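PDB 3T8J: purine nucleosidase, (IunH-1) from Sulfolobus solfataricus, which belongs to the nucleosidase family of alpha/beta proteins built around a central, mostly parallel sheet, and carries a bound sodium ion in this model. Local coordinates for residues Arg2-Cys8 with Ile26-Thr32; Pro59-Ala64 with Ala96-Ala101; Ile105-Asn110 with Ile137-Ile141; Phe118-Ser122 with Asp238-Thr242. All coordinates share one frame; numbering follows the deposited sequence.

Contact 1. Residues Arg2-Cys8 with Ile26-Thr32; sequences RHFIIDC and IDVVAVT
Arg2 opens the pairing with Ile26-Thr32 through its carbonyl, which accepts Asp27 N, while its guanidinium turns away to Ala245 and Glu117. At His3 the link passes to side chains: ND1 gives its proton to Asp27 OD2 at 2.7 Å. The oxygen lies 1° out of the imidazole plane and uses its anti lone pair, and the ring and carboxylate planes stand 80° apart. Phe4 is gripped at both backbone polar atoms, its N by Asp27 O (2.8 Å) and its O by Val29 N (2.8 Å). On the opposite sheet face its CD1 meets Ile26 CG2 at 3.4 Å. The partner strand then takes in one extra residue: Phe4 pairs with Val28 but Ile6 with Val31, and the slip falls at Val29, whose psi of -19° departs from extended geometry. Ile5 sets CG1 against Val29 CG2 at 3.9 Å. Beyond it Ile6 recovers regular bonding to Ala30 O and Thr32 N, with its CG2 alongside Val31 CG2 at 3.8 Å. Asp7 OD1 receives the Thr32 hydroxyl at 2.6 Å and also binds Asn126 ND2, two bonds that hold OD1 and so help orient the carboxylate. Cys8 N closes the run on Thr32 O (2.8 Å). Two neighbouring parallel strands joined through helix 12-23 make this a beta-alpha-beta crossover of an open alpha/beta sheet.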
loop_
_atom_site.group_PDB
_atom_site.type_symbol
_atom_site.label_atom_id
_atom_site.label_comp_id
_atom_site.label_asym_id
_atom_site.label_seq_id
_atom_site.Cartn_x
_atom_site.Cartn_y
_atom_site.Cartn_z
ATOM N N ARG A 2 12.934 25.079 -34.075
ATOM C CA ARG A 2 12.603 24.390 -32.835
ATOM C C ARG A 2 13.889 23.852 -32.208
ATOM O O ARG A 2 14.812 23.457 -32.939
ATOM C CB ARG A 2 11.615 23.277 -33.116
ATOM C CG ARG A 2 10.251 23.813 -33.617
ATOM C CD ARG A 2 9.325 22.737 -34.099
ATOM N NE ARG A 2 8.855 21.893 -33.007
ATOM C CZ ARG A 2 8.157 20.775 -33.168
ATOM N NH1 ARG A 2 7.846 20.347 -34.393
ATOM N NH2 ARG A 2 7.771 20.079 -32.101
ATOM N N HIS A 3 13.921 23.824 -30.872
ATOM C CA HIS A 3 15.084 23.389 -30.096
ATOM C C HIS A 3 14.682 22.282 -29.122
ATOM O O HIS A 3 13.749 22.449 -28.335
ATOM C CB HIS A 3 15.655 24.560 -29.321
ATOM C CG HIS A 3 15.920 25.760 -30.170
ATOM N ND1 HIS A 3 17.037 25.868 -30.972
ATOM C CD2 HIS A 3 15.193 26.884 -30.370
ATOM C CE1 HIS A 3 16.997 27.023 -31.614
ATOM N NE2 HIS A 3 15.885 27.655 -31.276
ATOM N N PHE A 4 15.396 21.161 -29.190
ATOM C CA PHE A 4 15.079 19.974 -28.397
ATOM C C PHE A 4 16.256 19.468 -27.561
ATOM O O PHE A 4 17.413 19.440 -28.017
ATOM C CB PHE A 4 14.719 18.792 -29.317
ATOM C CG PHE A 4 13.271 18.729 -29.729
ATOM C CD1 PHE A 4 12.735 19.655 -30.605
ATOM C CD2 PHE A 4 12.436 17.716 -29.270
ATOM C CE1 PHE A 4 11.379 19.584 -30.986
ATOM C CE2 PHE A 4 11.109 17.632 -29.660
ATOM C CZ PHE A 4 10.585 18.564 -30.533
ATOM N N ILE A 5 15.941 18.975 -26.371
ATOM C CA ILE A 5 16.786 17.993 -25.666
ATOM C C ILE A 5 16.156 16.632 -25.883
ATOM O O ILE A 5 14.934 16.476 -25.783
ATOM C CB ILE A 5 16.834 18.260 -24.158
ATOM C CG1 ILE A 5 17.541 19.562 -23.873
ATOM C CG2 ILE A 5 17.472 17.070 -23.401
ATOM C CD1 ILE A 5 17.556 19.958 -22.366
ATOM N N ILE A 6 16.994 15.618 -26.177
ATOM C CA ILE A 6 16.510 14.243 -26.237
ATOM C C ILE A 6 17.136 13.469 -25.083
ATOM O O ILE A 6 18.343 13.495 -24.902
ATOM C CB ILE A 6 16.779 13.576 -27.638
ATOM C CG1 ILE A 6 16.173 12.168 -27.713
ATOM C CG2 ILE A 6 18.247 13.562 -28.008
ATOM C CD1 ILE A 6 16.256 11.555 -29.134
ATOM N N ASP A 7 16.290 12.803 -24.297
ATOM C CA ASP A 7 16.688 12.065 -23.093
ATOM C C ASP A 7 16.559 10.574 -23.375
ATOM O O ASP A 7 15.470 10.084 -23.671
ATOM C CB ASP A 7 15.816 12.514 -21.908
ATOM C CG ASP A 7 16.294 11.954 -20.562
ATOM O OD1 ASP A 7 17.368 12.348 -20.035
ATOM O OD2 ASP A 7 15.584 11.069 -20.003
ATOM N N CYS A 8 17.702 9.885 -23.292
ATOM C CA CYS A 8 17.903 8.528 -23.828
ATOM C C CYS A 8 18.452 7.518 -22.802
ATOM O O CYS A 8 19.488 7.759 -22.169
ATOM C CB CYS A 8 18.928 8.579 -24.973
ATOM S SG CYS A 8 18.423 9.555 -26.371
ATOM N N ILE A 26 15.734 19.693 -37.203
ATOM C CA ILE A 26 15.354 20.145 -35.855
ATOM C C ILE A 26 16.631 20.336 -35.045
ATOM O O ILE A 26 17.517 19.483 -35.101
ATOM C CB ILE A 26 14.456 19.122 -35.139
ATOM C CG1 ILE A 26 13.210 18.809 -35.960
ATOM C CG2 ILE A 26 14.130 19.588 -33.701
ATOM C CD1 ILE A 26 12.272 19.990 -36.127
ATOM N N ASP A 27 16.744 21.443 -34.315
ATOM C CA ASP A 27 17.958 21.742 -33.547
ATOM C C ASP A 27 17.965 20.902 -32.281
ATOM O O ASP A 27 17.157 21.099 -31.398
ATOM C CB ASP A 27 18.059 23.215 -33.205
ATOM C CG ASP A 27 19.335 23.579 -32.480
ATOM O OD1 ASP A 27 20.404 22.970 -32.756
ATOM O OD2 ASP A 27 19.293 24.563 -31.716
ATOM N N VAL A 28 18.860 19.924 -32.217
ATOM C CA VAL A 28 19.052 19.131 -31.000
ATOM C C VAL A 28 20.186 19.774 -30.212
ATOM O O VAL A 28 21.345 19.823 -30.684
ATOM C CB VAL A 28 19.377 17.668 -31.316
ATOM C CG1 VAL A 28 19.604 16.899 -30.021
ATOM C CG2 VAL A 28 18.244 17.007 -32.115
ATOM N N VAL A 29 19.863 20.373 -29.066
ATOM C CA VAL A 29 20.866 21.113 -28.300
ATOM C C VAL A 29 21.678 20.264 -27.290
ATOM O O VAL A 29 22.763 20.676 -26.854
ATOM C CB VAL A 29 20.241 22.315 -27.570
ATOM C CG1 VAL A 29 19.517 23.240 -28.584
ATOM C CG2 VAL A 29 19.278 21.875 -26.463
ATOM N N ALA A 30 21.158 19.094 -26.931
ATOM C CA ALA A 30 21.854 18.177 -26.022
ATOM C C ALA A 30 21.186 16.833 -26.062
ATOM O O ALA A 30 19.996 16.708 -26.335
ATOM C CB ALA A 30 21.840 18.695 -24.579
ATOM N N VAL A 31 21.972 15.796 -25.778
ATOM C CA VAL A 31 21.491 14.468 -25.472
ATOM C C VAL A 31 21.799 14.192 -23.996
ATOM O O VAL A 31 22.895 14.451 -23.540
ATOM C CB VAL A 31 22.191 13.404 -26.333
ATOM C CG1 VAL A 31 21.668 11.984 -25.960
ATOM C CG2 VAL A 31 22.040 13.668 -27.811
ATOM N N THR A 32 20.792 13.766 -23.240
ATOM C CA THR A 32 20.930 13.463 -21.804
ATOM C C THR A 32 20.728 11.947 -21.642
ATOM O O THR A 32 19.942 11.355 -22.400
ATOM C CB THR A 32 19.941 14.305 -20.942
ATOM O OG1 THR A 32 18.603 14.148 -21.421
ATOM C CG2 THR A 32 20.366 15.807 -20.965
#

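Contact 2. Residues Pro59-Ala64 with Ala96-Ala101; sequences PVYPGA and AQEKHA
Tyr61 and Gln97 bury the most surface here, and they meet ring face to aliphatic chain. Gln97 CG sits over one face of the phenol ring, 3.9 Å from its centroid and 25° off the normal, a CH-pi contact. In the ring plane, at the edge, Lys99 O approaches Tyr61 CD1 to 3.5 Å, so the loop wraps two sides of the ring. The Gln97 chain bends at chi2 (-62°), which brings its amide back beside Pro59; there NE2 donates to a water that also accepts Val60 N. The backbone adds a direct tie, Gln97 N to Val60 O at 2.9 Å. Pro62, the third large contributor, packs CG on Ala96 CB at 3.7 Å and offers its carbonyl to Ala101 N at 3.1 Å. That donor stands 49° above the carbonyl plane, away from either lone pair. Gly63 CA lies over a face of the His100 imidazole, whose ND1 caps Ala102 N at the start of helix 101-111. His100 also packs on Leu133 of a second subunit. The loop 96-101 thus runs along strand 60-62, the last strand on this side of the chain's sheet, with Val60 turned to helix 40-53 and Ala101 reaching strand 27-33.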
loop_
_atom_site.group_PDB
_atom_site.type_symbol
_atom_site.label_atom_id
_atom_site.label_comp_id
_atom_site.label_asym_id
_atom_site.label_seq_id
_atom_site.Cartn_x
_atom_site.Cartn_y
_atom_site.Cartn_z
ATOM N N PRO A 59 26.563 18.032 -27.339
ATOM C CA PRO A 59 27.023 17.504 -26.063
ATOM C C PRO A 59 26.126 16.405 -25.499
ATOM O O PRO A 59 24.888 16.480 -25.608
ATOM C CB PRO A 59 27.009 18.713 -25.141
ATOM C CG PRO A 59 25.966 19.631 -25.753
ATOM C CD PRO A 59 26.095 19.435 -27.223
ATOM N N VAL A 60 26.765 15.390 -24.921
ATOM C CA VAL A 60 26.122 14.285 -24.230
ATOM C C VAL A 60 26.396 14.404 -22.730
ATOM O O VAL A 60 27.550 14.413 -22.286
ATOM C CB VAL A 60 26.624 12.904 -24.756
ATOM C CG1 VAL A 60 25.997 11.768 -23.980
ATOM C CG2 VAL A 60 26.328 12.813 -26.277
ATOM N N TYR A 61 25.322 14.574 -21.954
ATOM C CA TYR A 61 25.407 14.734 -20.515
ATOM C C TYR A 61 24.908 13.484 -19.790
ATOM O O TYR A 61 23.695 13.187 -19.789
ATOM C CB TYR A 61 24.555 15.947 -20.070
ATOM C CG TYR A 61 25.010 17.276 -20.611
ATOM C CD1 TYR A 61 26.013 17.992 -19.985
ATOM C CD2 TYR A 61 24.409 17.852 -21.750
ATOM C CE1 TYR A 61 26.447 19.169 -20.475
ATOM C CE2 TYR A 61 24.835 19.068 -22.236
ATOM C CZ TYR A 61 25.857 19.733 -21.601
ATOM O OH TYR A 61 26.321 20.953 -22.080
ATOM N N PRO A 62 25.826 12.748 -19.141
ATOM C CA PRO A 62 25.378 11.632 -18.334
ATOM C C PRO A 62 24.548 12.115 -17.148
ATOM O O PRO A 62 24.938 13.049 -16.449
ATOM C CB PRO A 62 26.700 10.980 -17.876
ATOM C CG PRO A 62 27.713 11.413 -18.928
ATOM C CD PRO A 62 27.299 12.857 -19.136
ATOM N N GLY A 63 23.435 11.441 -16.906
ATOM C CA GLY A 63 22.553 11.790 -15.789
ATOM C C GLY A 63 22.453 10.684 -14.757
ATOM O O GLY A 63 23.445 10.001 -14.428
ATOM N N ALA A 64 21.256 10.488 -14.226
ATOM C CA ALA A 64 21.016 9.449 -13.231
ATOM C C ALA A 64 21.369 8.054 -13.744
ATOM O O ALA A 64 20.964 7.702 -14.845
ATOM C CB ALA A 64 19.551 9.474 -12.782
ATOM N N ALA A 96 31.967 12.157 -23.262
ATOM C CA ALA A 96 30.851 12.691 -22.477
ATOM C C ALA A 96 31.256 13.962 -21.732
ATOM O O ALA A 96 32.417 14.141 -21.354
ATOM C CB ALA A 96 30.369 11.649 -21.470
ATOM N N GLN A 97 30.291 14.871 -21.544
ATOM C CA GLN A 97 30.472 16.004 -20.684
ATOM C C GLN A 97 30.575 15.558 -19.226
ATOM O O GLN A 97 30.073 14.499 -18.861
ATOM C CB GLN A 97 29.291 16.985 -20.831
ATOM C CG GLN A 97 29.032 17.469 -22.265
ATOM C CD GLN A 97 30.185 18.246 -22.846
ATOM O OE1 GLN A 97 30.691 19.206 -22.229
ATOM N NE2 GLN A 97 30.603 17.869 -24.048
ATOM N N GLU A 98 31.160 16.407 -18.385
ATOM C CA GLU A 98 31.241 16.121 -16.932
ATOM C C GLU A 98 29.981 16.501 -16.153
ATOM O O GLU A 98 29.592 15.815 -15.204
ATOM C CB GLU A 98 32.451 16.825 -16.318
ATOM C CG GLU A 98 33.763 16.469 -16.953
ATOM C CD GLU A 98 34.456 15.327 -16.246
ATOM O OE1 GLU A 98 33.746 14.407 -15.767
ATOM O OE2 GLU A 98 35.712 15.366 -16.166
ATOM N N LYS A 99 29.316 17.562 -16.582
ATOM C CA LYS A 99 28.141 18.086 -15.882
ATOM C C LYS A 99 26.963 17.105 -15.895
ATOM O O LYS A 99 26.685 16.503 -16.913
ATOM C CB LYS A 99 27.712 19.398 -16.549
ATOM C CG LYS A 99 26.578 20.115 -15.882
ATOM C CD LYS A 99 26.241 21.440 -16.602
ATOM C CE LYS A 99 27.305 22.494 -16.423
ATOM N NZ LYS A 99 27.307 23.066 -15.035
ATOM N N HIS A 100 26.294 16.945 -14.751
ATOM C CA HIS A 100 25.125 16.098 -14.626
ATOM C C HIS A 100 24.017 16.602 -15.543
ATOM O O HIS A 100 23.772 17.800 -15.612
ATOM C CB HIS A 100 24.612 16.098 -13.164
ATOM C CG HIS A 100 23.651 14.999 -12.838
ATOM N ND1 HIS A 100 22.360 14.950 -13.329
ATOM C CD2 HIS A 100 23.774 13.925 -12.022
ATOM C CE1 HIS A 100 21.747 13.881 -12.845
ATOM N NE2 HIS A 100 22.596 13.227 -12.068
ATOM N N ALA A 101 23.356 15.684 -16.240
ATOM C CA ALA A 101 22.212 16.005 -17.080
ATOM C C ALA A 101 21.199 16.944 -16.412
ATOM O O ALA A 101 20.680 17.821 -17.079
ATOM C CB ALA A 101 21.485 14.742 -17.521
HETATM O O HOH W 1 29.773 15.358 -25.214
HETATM O O HOH W 2 27.551 13.571 -15.551
#

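Contact 3. Residues Ile105-Asn110 with Ile137-Ile141; sequences IIDLAN and IVKKI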
loop_
_atom_site.group_PDB
_atom_site.type_symbol
_atom_site.label_atom_id
_atom_site.label_comp_id
_atom_site.label_asym_id
_atom_site.label_seq_id
_atom_site.Cartn_x
_atom_site.Cartn_y
_atom_site.Cartn_z
ATOM N N ILE A 105 20.030 20.446 -18.106
ATOM C CA ILE A 105 18.613 20.756 -18.435
ATOM C C ILE A 105 18.221 22.135 -17.904
ATOM O O ILE A 105 17.610 22.913 -18.629
ATOM C CB ILE A 105 17.664 19.655 -17.906
ATOM C CG1 ILE A 105 17.895 18.337 -18.653
ATOM C CG2 ILE A 105 16.176 20.090 -18.028
ATOM C CD1 ILE A 105 17.326 17.101 -17.920
ATOM N N ILE A 106 18.612 22.445 -16.666
ATOM C CA ILE A 106 18.308 23.768 -16.098
ATOM C C ILE A 106 18.990 24.884 -16.909
ATOM O O ILE A 106 18.348 25.889 -17.273
ATOM C CB ILE A 106 18.705 23.817 -14.615
ATOM C CG1 ILE A 106 17.807 22.909 -13.777
ATOM C CG2 ILE A 106 18.618 25.259 -14.071
ATOM C CD1 ILE A 106 18.372 22.597 -12.392
ATOM N N ASP A 107 20.275 24.713 -17.230
ATOM C CA ASP A 107 21.007 25.718 -18.001
ATOM C C ASP A 107 20.371 25.957 -19.375
ATOM O O ASP A 107 20.237 27.096 -19.825
ATOM C CB ASP A 107 22.465 25.284 -18.158
ATOM C CG ASP A 107 23.289 25.482 -16.880
ATOM O OD1 ASP A 107 22.845 26.211 -15.971
ATOM O OD2 ASP A 107 24.419 24.932 -16.813
ATOM N N LEU A 108 20.001 24.872 -20.049
ATOM C CA LEU A 108 19.423 24.918 -21.395
ATOM C C LEU A 108 17.995 25.504 -21.382
ATOM O O LEU A 108 17.598 26.222 -22.310
ATOM C CB LEU A 108 19.502 23.535 -22.057
ATOM C CG LEU A 108 20.926 23.174 -22.459
ATOM C CD1 LEU A 108 21.035 21.649 -22.662
ATOM C CD2 LEU A 108 21.392 23.958 -23.671
ATOM N N ALA A 109 17.244 25.219 -20.326
ATOM C CA ALA A 109 15.912 25.798 -20.146
ATOM C C ALA A 109 16.011 27.308 -19.999
ATOM O O ALA A 109 15.145 28.043 -20.468
ATOM C CB ALA A 109 15.205 25.152 -18.928
ATOM N N ASN A 110 17.068 27.791 -19.361
ATOM C CA ASN A 110 17.304 29.230 -19.295
ATOM C C ASN A 110 17.740 29.795 -20.637
ATOM O O ASN A 110 17.229 30.840 -21.068
ATOM C CB ASN A 110 18.333 29.535 -18.216
ATOM C CG ASN A 110 17.725 29.569 -16.818
ATOM O OD1 ASN A 110 16.743 30.278 -16.592
ATOM N ND2 ASN A 110 18.370 28.917 -15.863
ATOM N N ILE A 137 11.502 25.576 -14.448
ATOM C CA ILE A 137 11.608 24.947 -15.763
ATOM C C ILE A 137 10.249 24.538 -16.337
ATOM O O ILE A 137 10.132 24.279 -17.527
ATOM C CB ILE A 137 12.611 23.728 -15.813
ATOM C CG1 ILE A 137 12.114 22.516 -15.005
ATOM C CG2 ILE A 137 14.003 24.145 -15.356
ATOM C CD1 ILE A 137 12.996 21.260 -15.176
ATOM N N VAL A 138 9.204 24.485 -15.507
ATOM C CA VAL A 138 7.883 24.130 -16.002
ATOM C C VAL A 138 7.353 25.176 -17.015
ATOM O O VAL A 138 6.742 24.803 -18.012
ATOM C CB VAL A 138 6.886 23.950 -14.853
ATOM C CG1 VAL A 138 5.460 23.914 -15.366
ATOM C CG2 VAL A 138 7.192 22.689 -14.066
ATOM N N LYS A 139 7.627 26.444 -16.779
ATOM C CA LYS A 139 7.288 27.457 -17.787
ATOM C C LYS A 139 8.336 27.558 -18.887
ATOM O O LYS A 139 7.988 27.781 -20.071
ATOM C CB LYS A 139 7.051 28.824 -17.181
ATOM C CG LYS A 139 6.617 29.830 -18.285
ATOM C CD LYS A 139 5.907 31.001 -17.782
ATOM C CE LYS A 139 5.759 32.014 -18.902
ATOM N NZ LYS A 139 4.968 33.193 -18.451
ATOM N N LYS A 140 9.616 27.429 -18.527
ATOM C CA LYS A 140 10.703 27.631 -19.500
ATOM C C LYS A 140 10.754 26.546 -20.580
ATOM O O LYS A 140 11.160 26.818 -21.720
ATOM C CB LYS A 140 12.063 27.742 -18.801
ATOM C CG LYS A 140 12.156 28.969 -17.917
ATOM C CD LYS A 140 13.358 28.976 -17.025
ATOM C CE LYS A 140 13.340 30.220 -16.133
ATOM N NZ LYS A 140 14.460 30.199 -15.152
ATOM N N ILE A 141 10.358 25.331 -20.231
ATOM C CA ILE A 141 10.204 24.286 -21.234
ATOM C C ILE A 141 8.809 24.388 -21.867
ATOM O O ILE A 141 7.758 24.304 -21.177
ATOM C CB ILE A 141 10.462 22.896 -20.610
ATOM C CG1 ILE A 141 11.927 22.795 -20.183
ATOM C CG2 ILE A 141 9.985 21.784 -21.563
ATOM C CD1 ILE A 141 12.257 21.559 -19.312
#
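Ala109 CB lies at the apolar centre, pointing at the short helix 137-140, with Ile137 CG2 at 3.9 Å and Ile141 CG1 at 4.2 Å. The small side chain is consistent with the close backbone approach, the CA atoms of Ala109 and Lys140 being 5.6 Å apart. Around this point the isoleucines touch more loosely. Ile105 CG2 reaches Ile137 CD1 at 4.4 Å, and Ile106 CG1 meets Ile137 CG2 at 4.3 Å, so one branched side chain serves three residues of helix 101-111. Toward solvent Lys140 takes over. Its CB rests 3.5 Å from Ala109 O, and beyond CG the chain runs extended, alongside that carbonyl and on toward Asn110. There NZ donates to Asn110 OD1 at 2.7 Å, tilted 24° from the amide's carbonyl plane, and it binds Ser136 OG as well. Asn110 CB leads away from the helix opposite, yet its chi1 of -81° and chi2 of -53° swing OD1 back to the ammonium. The chemistry is thus graded: methyl and branched groups meet where Ala109 and Ile137 are buried, and a single hydrogen bond between a neutral amide and a charged ammonium lies at the more exposed edge. The amide and hydroxyl oxygens on NZ would probably help to stabilise its positive charge.

Contact 4. Residues Phe118-Ser122 with Asp238-Thr242; sequences FLAIS and DAITT. With NA (sodium ion), chain B.
The carboxylate of Asp238 presents one face to Ile121, whose CB stands above the plane of the group, 3.6 Å from OD1, while the chain beyond it sets CG2 and CD1 each 4.0 Å from Asp238 CB. The other flat group, the Phe118 ring, turns from the helix: Ala120 CB lies in its plane at the edge, and it packs among others on Ile5 and Asp7 of strand 3-8. Ile121 O and Asp238 OD1 approach to 3.3 Å, but both are acceptors and do not bond. What probably eases their meeting is the sodium ion, which Ile121 O binds at 2.3 Å. Ser122 OG is a second ligand, at 2.5 Å, and its chi1 of -49° places the hydroxyl beside the backbone N. A water is a third ligand of the ion and lies 2.6 Å from Asp238 OD2, which can accept from it, though several acceptors compete for its protons. Asp238 therefore stands in the second shell. Farther along, Leu119 extends with CG anti to the backbone N (chi1 -180°) and parts its methyls between two threonines: CD1 meets Thr241 CG2 at 3.9 Å, and CD2 faces Thr242 OG1 at 3.4 Å. That hydroxyl is held to Asp238 O, which also receives Thr242 N, an added grip within the helical turn. With Asp9 and Asp14 completing the ligands, the ion sits where parallel strands 3-8 and 116-120 end, consistent with the aspartate-lined metal site of the nucleoside hydrolase fold.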
loop_
_atom_site.group_PDB
_atom_site.type_symbol
_atom_site.label_atom_id
_atom_site.label_comp_id
_atom_site.label_asym_id
_atom_site.label_seq_id
_atom_site.Cartn_x
_atom_site.Cartn_y
_atom_site.Cartn_z
ATOM N N PHE A 118 11.312 19.072 -24.764
ATOM C CA PHE A 118 11.983 17.928 -24.122
ATOM C C PHE A 118 11.379 16.628 -24.630
ATOM O O PHE A 118 10.198 16.362 -24.424
ATOM C CB PHE A 118 11.844 18.028 -22.587
ATOM C CG PHE A 118 12.754 17.136 -21.817
ATOM C CD1 PHE A 118 13.958 17.615 -21.315
ATOM C CD2 PHE A 118 12.395 15.825 -21.547
ATOM C CE1 PHE A 118 14.818 16.774 -20.600
ATOM C CE2 PHE A 118 13.256 14.971 -20.826
ATOM C CZ PHE A 118 14.466 15.475 -20.337
ATOM N N LEU A 119 12.201 15.805 -25.300
ATOM C CA LEU A 119 11.740 14.529 -25.839
ATOM C C LEU A 119 12.115 13.437 -24.827
ATOM O O LEU A 119 13.268 12.980 -24.761
ATOM C CB LEU A 119 12.341 14.311 -27.228
ATOM C CG LEU A 119 11.960 13.026 -27.948
ATOM C CD1 LEU A 119 10.448 12.867 -28.137
ATOM C CD2 LEU A 119 12.679 12.943 -29.308
ATOM N N ALA A 120 11.121 13.103 -23.997
ATOM C CA ALA A 120 11.235 12.175 -22.882
ATOM C C ALA A 120 10.832 10.788 -23.356
ATOM O O ALA A 120 9.702 10.330 -23.120
ATOM C CB ALA A 120 10.331 12.635 -21.711
ATOM N N ILE A 121 11.784 10.107 -23.997
ATOM C CA ILE A 121 11.561 8.751 -24.538
ATOM C C ILE A 121 12.145 7.648 -23.652
ATOM O O ILE A 121 12.357 6.531 -24.106
ATOM C CB ILE A 121 12.061 8.624 -26.004
ATOM C CG1 ILE A 121 13.491 9.143 -26.186
ATOM C CG2 ILE A 121 11.113 9.394 -26.946
ATOM C CD1 ILE A 121 14.164 8.717 -27.524
ATOM N N SER A 122 12.397 7.976 -22.396
ATOM C CA SER A 122 13.096 7.124 -21.435
ATOM C C SER A 122 12.529 7.309 -20.031
ATOM O O SER A 122 11.663 8.195 -19.808
ATOM C CB SER A 122 14.587 7.502 -21.461
ATOM O OG SER A 122 15.074 7.543 -22.815
ATOM N N ASP A 238 9.515 4.908 -29.498
ATOM C CA ASP A 238 10.174 6.220 -29.459
ATOM C C ASP A 238 10.113 6.944 -30.800
ATOM O O ASP A 238 9.895 8.157 -30.843
ATOM C CB ASP A 238 11.626 6.047 -28.991
ATOM C CG ASP A 238 11.716 5.277 -27.697
ATOM O OD1 ASP A 238 10.807 5.397 -26.838
ATOM O OD2 ASP A 238 12.693 4.511 -27.513
ATOM N N ALA A 239 10.267 6.209 -31.896
ATOM C CA ALA A 239 10.249 6.837 -33.205
ATOM C C ALA A 239 8.866 7.389 -33.565
ATOM O O ALA A 239 8.767 8.431 -34.211
ATOM C CB ALA A 239 10.769 5.848 -34.284
ATOM N N ILE A 240 7.801 6.716 -33.123
ATOM C CA ILE A 240 6.448 7.257 -33.279
ATOM C C ILE A 240 6.263 8.535 -32.458
ATOM O O ILE A 240 5.700 9.531 -32.959
ATOM C CB ILE A 240 5.368 6.205 -32.948
ATOM C CG1 ILE A 240 5.289 5.153 -34.049
ATOM C CG2 ILE A 240 3.981 6.877 -32.795
ATOM C CD1 ILE A 240 4.423 3.904 -33.688
ATOM N N THR A 241 6.736 8.524 -31.207
ATOM C CA THR A 241 6.649 9.705 -30.353
ATOM C C THR A 241 7.355 10.884 -31.027
ATOM O O THR A 241 6.832 11.992 -31.088
ATOM C CB THR A 241 7.265 9.442 -28.971
ATOM O OG1 THR A 241 6.590 8.319 -28.365
ATOM C CG2 THR A 241 7.167 10.685 -28.058
ATOM N N THR A 242 8.551 10.622 -31.529
ATOM C CA THR A 242 9.372 11.629 -32.201
ATOM C C THR A 242 8.709 12.152 -33.483
ATOM O O THR A 242 8.713 13.354 -33.765
ATOM C CB THR A 242 10.777 11.053 -32.515
ATOM O OG1 THR A 242 11.370 10.539 -31.308
ATOM C CG2 THR A 242 11.704 12.114 -33.100
HETATM NA NA NA B . 14.469 5.733 -24.392
HETATM O O HOH W 3 14.066 3.673 -25.458
#

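In the fold
Contacts 1 and 4 are buried and share the central sheet: strands 3-8 and 116-120 are neighbours in it, and Asp7 O bonds Ser122 OG beside the sodium ion. Contact 1 is held mainly by backbone hydrogen bonds, whereas contact 4 has no direct hydrogen bond across it and joins its segments by van der Waals contacts and a water on the sodium ion. Contacts 2 and 3 lie farther out and are only partly buried; contact 2 combines backbone bonds with CH-pi contacts, while contact 3 has an apolar centre and one polar bond at its edge. Contact 2 extends the sheet of contact 1, since Val31 pairs with Pro59 and Tyr61. Helix 101-111 links the rest: Ile105 and Leu108 pack on Ile5, and Ile105 also touches Phe118.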